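Local coordinates for protein hemin degrading factor (Pseudomonas aeruginosa, PDB 4MF9) that binds heme and probably takes part in its intracellular trafficking and degradation, at residues Pro278-Lys283 with Val291-Phe296. Numbering follows the deposited sequence.
Sequences PVCNLK and VLDPEF
At the open end of the β hairpin made by strands 282-285 and 288-293, the carboxylate of D293 receives two successive backbone amides of the segment that leads into the first strand. C280 N donates to D293 OD2 at 2.8 Å on the syn lone pair, with an N-H...O angle of 153°. N281 N donates a hydrogen bond to D293 OD1, likewise at 2.8 Å and on the syn side, 15° out of the carboxylate plane; with both oxygens gripped, rotation of the group is restrained. The CG of D293 lies beside its own backbone N (chi1 -72°), a rotation about CA-CB that carries the carboxylate nearer the opposing segment. One water donates to both D293 OD2 and P278 O. Strand pairing then takes over: L292 N donates to N281 O at 2.8 Å, and L282 faces V291 as an antiparallel non-hydrogen-bonded pair. The hairpin, part of the second HemS/ChuX domain, puts 282-285 outermost in an antiparallel sheet. L282 and V291 project from the same sheet face, CD1 of L282 4.2 Å from CG2 of V291. CG1 of V279 lies 4.0 Å from CG1 of V291, the side chains crossing at about a right angle, and also meets the F296 ring edge, 4.1 Å from CE2, while H275 stacks on that ring.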
loop_
_atom_site.group_PDB
_atom_site.type_symbol
_atom_site.label_atom_id
_atom_site.label_comp_id
_atom_site.label_asym_id
_atom_site.label_seq_id
_atom_site.Cartn_x
_atom_site.Cartn_y
_atom_site.Cartn_z
ATOM N N PRO A 278 16.204 -5.355 -7.040
ATOM C CA PRO A 278 15.951 -5.289 -8.487
ATOM C C PRO A 278 14.600 -5.826 -8.884
ATOM O O PRO A 278 13.996 -6.489 -8.128
ATOM C CB PRO A 278 17.036 -6.179 -9.050
ATOM C CG PRO A 278 17.230 -7.163 -7.992
ATOM C CD PRO A 278 17.171 -6.395 -6.720
ATOM N N VAL A 279 14.161 -5.499 -10.058
ATOM C CA VAL A 279 13.041 -6.141 -10.666
ATOM C C VAL A 279 13.573 -6.841 -11.898
ATOM O O VAL A 279 14.547 -6.413 -12.434
ATOM C CB VAL A 279 11.924 -5.177 -10.960
ATOM C CG1 VAL A 279 11.404 -4.626 -9.636
ATOM C CG2 VAL A 279 12.388 -4.063 -11.849
ATOM N N CYS A 280 13.041 -7.993 -12.245
ATOM C CA CYS A 280 13.604 -8.763 -13.358
ATOM C C CYS A 280 12.565 -9.074 -14.406
ATOM O O CYS A 280 12.719 -8.713 -15.565
ATOM C CB CYS A 280 14.223 -10.081 -12.878
ATOM S SG CYS A 280 15.539 -9.904 -11.651
ATOM N N ASN A 281 11.476 -9.683 -13.990
ATOM C CA ASN A 281 10.534 -10.193 -14.934
ATOM C C ASN A 281 9.354 -9.329 -15.017
ATOM O O ASN A 281 8.699 -9.180 -14.054
ATOM C CB ASN A 281 10.138 -11.611 -14.488
ATOM C CG ASN A 281 9.778 -12.455 -15.630
ATOM O OD1 ASN A 281 8.655 -12.442 -16.083
ATOM N ND2 ASN A 281 10.743 -13.182 -16.132
ATOM N N LEU A 282 9.067 -8.777 -16.185
ATOM C CA LEU A 282 8.074 -7.776 -16.355
ATOM C C LEU A 282 7.100 -8.149 -17.462
ATOM O O LEU A 282 7.499 -8.709 -18.425
ATOM C CB LEU A 282 8.734 -6.443 -16.710
ATOM C CG LEU A 282 9.496 -5.602 -15.684
ATOM C CD1 LEU A 282 9.855 -6.356 -14.459
ATOM C CD2 LEU A 282 10.715 -4.904 -16.273
ATOM N N LYS A 283 5.845 -7.793 -17.323
ATOM C CA LYS A 283 4.879 -8.098 -18.345
ATOM C C LYS A 283 3.643 -7.213 -18.416
ATOM O O LYS A 283 3.038 -6.915 -17.408
ATOM C CB LYS A 283 4.465 -9.554 -18.162
ATOM C CG LYS A 283 3.291 -9.981 -18.984
ATOM C CD LYS A 283 3.721 -10.466 -20.330
ATOM C CE LYS A 283 4.259 -11.864 -20.227
ATOM N NZ LYS A 283 3.370 -12.984 -20.542
ATOM N N VAL A 291 5.105 -6.475 -12.462
ATOM C CA VAL A 291 6.369 -7.079 -12.047
ATOM C C VAL A 291 6.016 -8.479 -11.565
ATOM O O VAL A 291 5.092 -8.640 -10.767
ATOM C CB VAL A 291 7.050 -6.279 -10.924
ATOM C CG1 VAL A 291 8.299 -6.998 -10.424
ATOM C CG2 VAL A 291 7.414 -4.895 -11.424
ATOM N N LEU A 292 6.769 -9.481 -11.982
ATOM C CA LEU A 292 6.408 -10.850 -11.684
ATOM C C LEU A 292 7.546 -11.719 -11.283
ATOM O O LEU A 292 7.890 -12.668 -11.919
ATOM C CB LEU A 292 5.677 -11.453 -12.860
ATOM C CG LEU A 292 4.416 -10.770 -13.266
ATOM C CD1 LEU A 292 4.075 -11.294 -14.628
ATOM C CD2 LEU A 292 3.313 -11.035 -12.288
ATOM N N ASP A 293 8.141 -11.356 -10.200
ATOM C CA ASP A 293 9.343 -12.030 -9.724
ATOM C C ASP A 293 8.997 -13.008 -8.602
ATOM O O ASP A 293 7.934 -12.889 -7.976
ATOM C CB ASP A 293 10.369 -10.994 -9.245
ATOM C CG ASP A 293 11.006 -10.229 -10.395
ATOM O OD1 ASP A 293 11.116 -10.794 -11.496
ATOM O OD2 ASP A 293 11.398 -9.062 -10.199
ATOM N N PRO A 294 9.916 -13.882 -8.274
ATOM C CA PRO A 294 9.600 -14.937 -7.333
ATOM C C PRO A 294 9.106 -14.375 -5.988
ATOM O O PRO A 294 8.081 -14.790 -5.544
ATOM C CB PRO A 294 10.939 -15.609 -7.164
ATOM C CG PRO A 294 11.603 -15.434 -8.485
ATOM C CD PRO A 294 10.875 -14.375 -9.257
ATOM N N GLU A 295 9.798 -13.436 -5.379
ATOM C CA GLU A 295 9.375 -12.892 -4.109
ATOM C C GLU A 295 8.580 -11.589 -4.159
ATOM O O GLU A 295 8.197 -11.097 -3.163
ATOM C CB GLU A 295 10.537 -12.808 -3.154
ATOM C CG GLU A 295 11.401 -14.037 -3.099
ATOM C CD GLU A 295 10.705 -15.259 -2.471
ATOM O OE1 GLU A 295 10.051 -15.127 -1.458
ATOM O OE2 GLU A 295 10.869 -16.390 -2.961
ATOM N N PHE A 296 8.324 -11.081 -5.334
ATOM C CA PHE A 296 7.695 -9.772 -5.475
ATOM C C PHE A 296 6.830 -9.675 -6.723
ATOM O O PHE A 296 7.317 -9.845 -7.845
ATOM C CB PHE A 296 8.784 -8.690 -5.543
ATOM C CG PHE A 296 8.260 -7.294 -5.787
ATOM C CD1 PHE A 296 7.253 -6.767 -4.995
ATOM C CD2 PHE A 296 8.827 -6.483 -6.779
ATOM C CE1 PHE A 296 6.791 -5.473 -5.203
ATOM C CE2 PHE A 296 8.367 -5.201 -7.000
ATOM C CZ PHE A 296 7.357 -4.682 -6.205
HETATM O O HOH W 1 11.968 -8.369 -7.498
#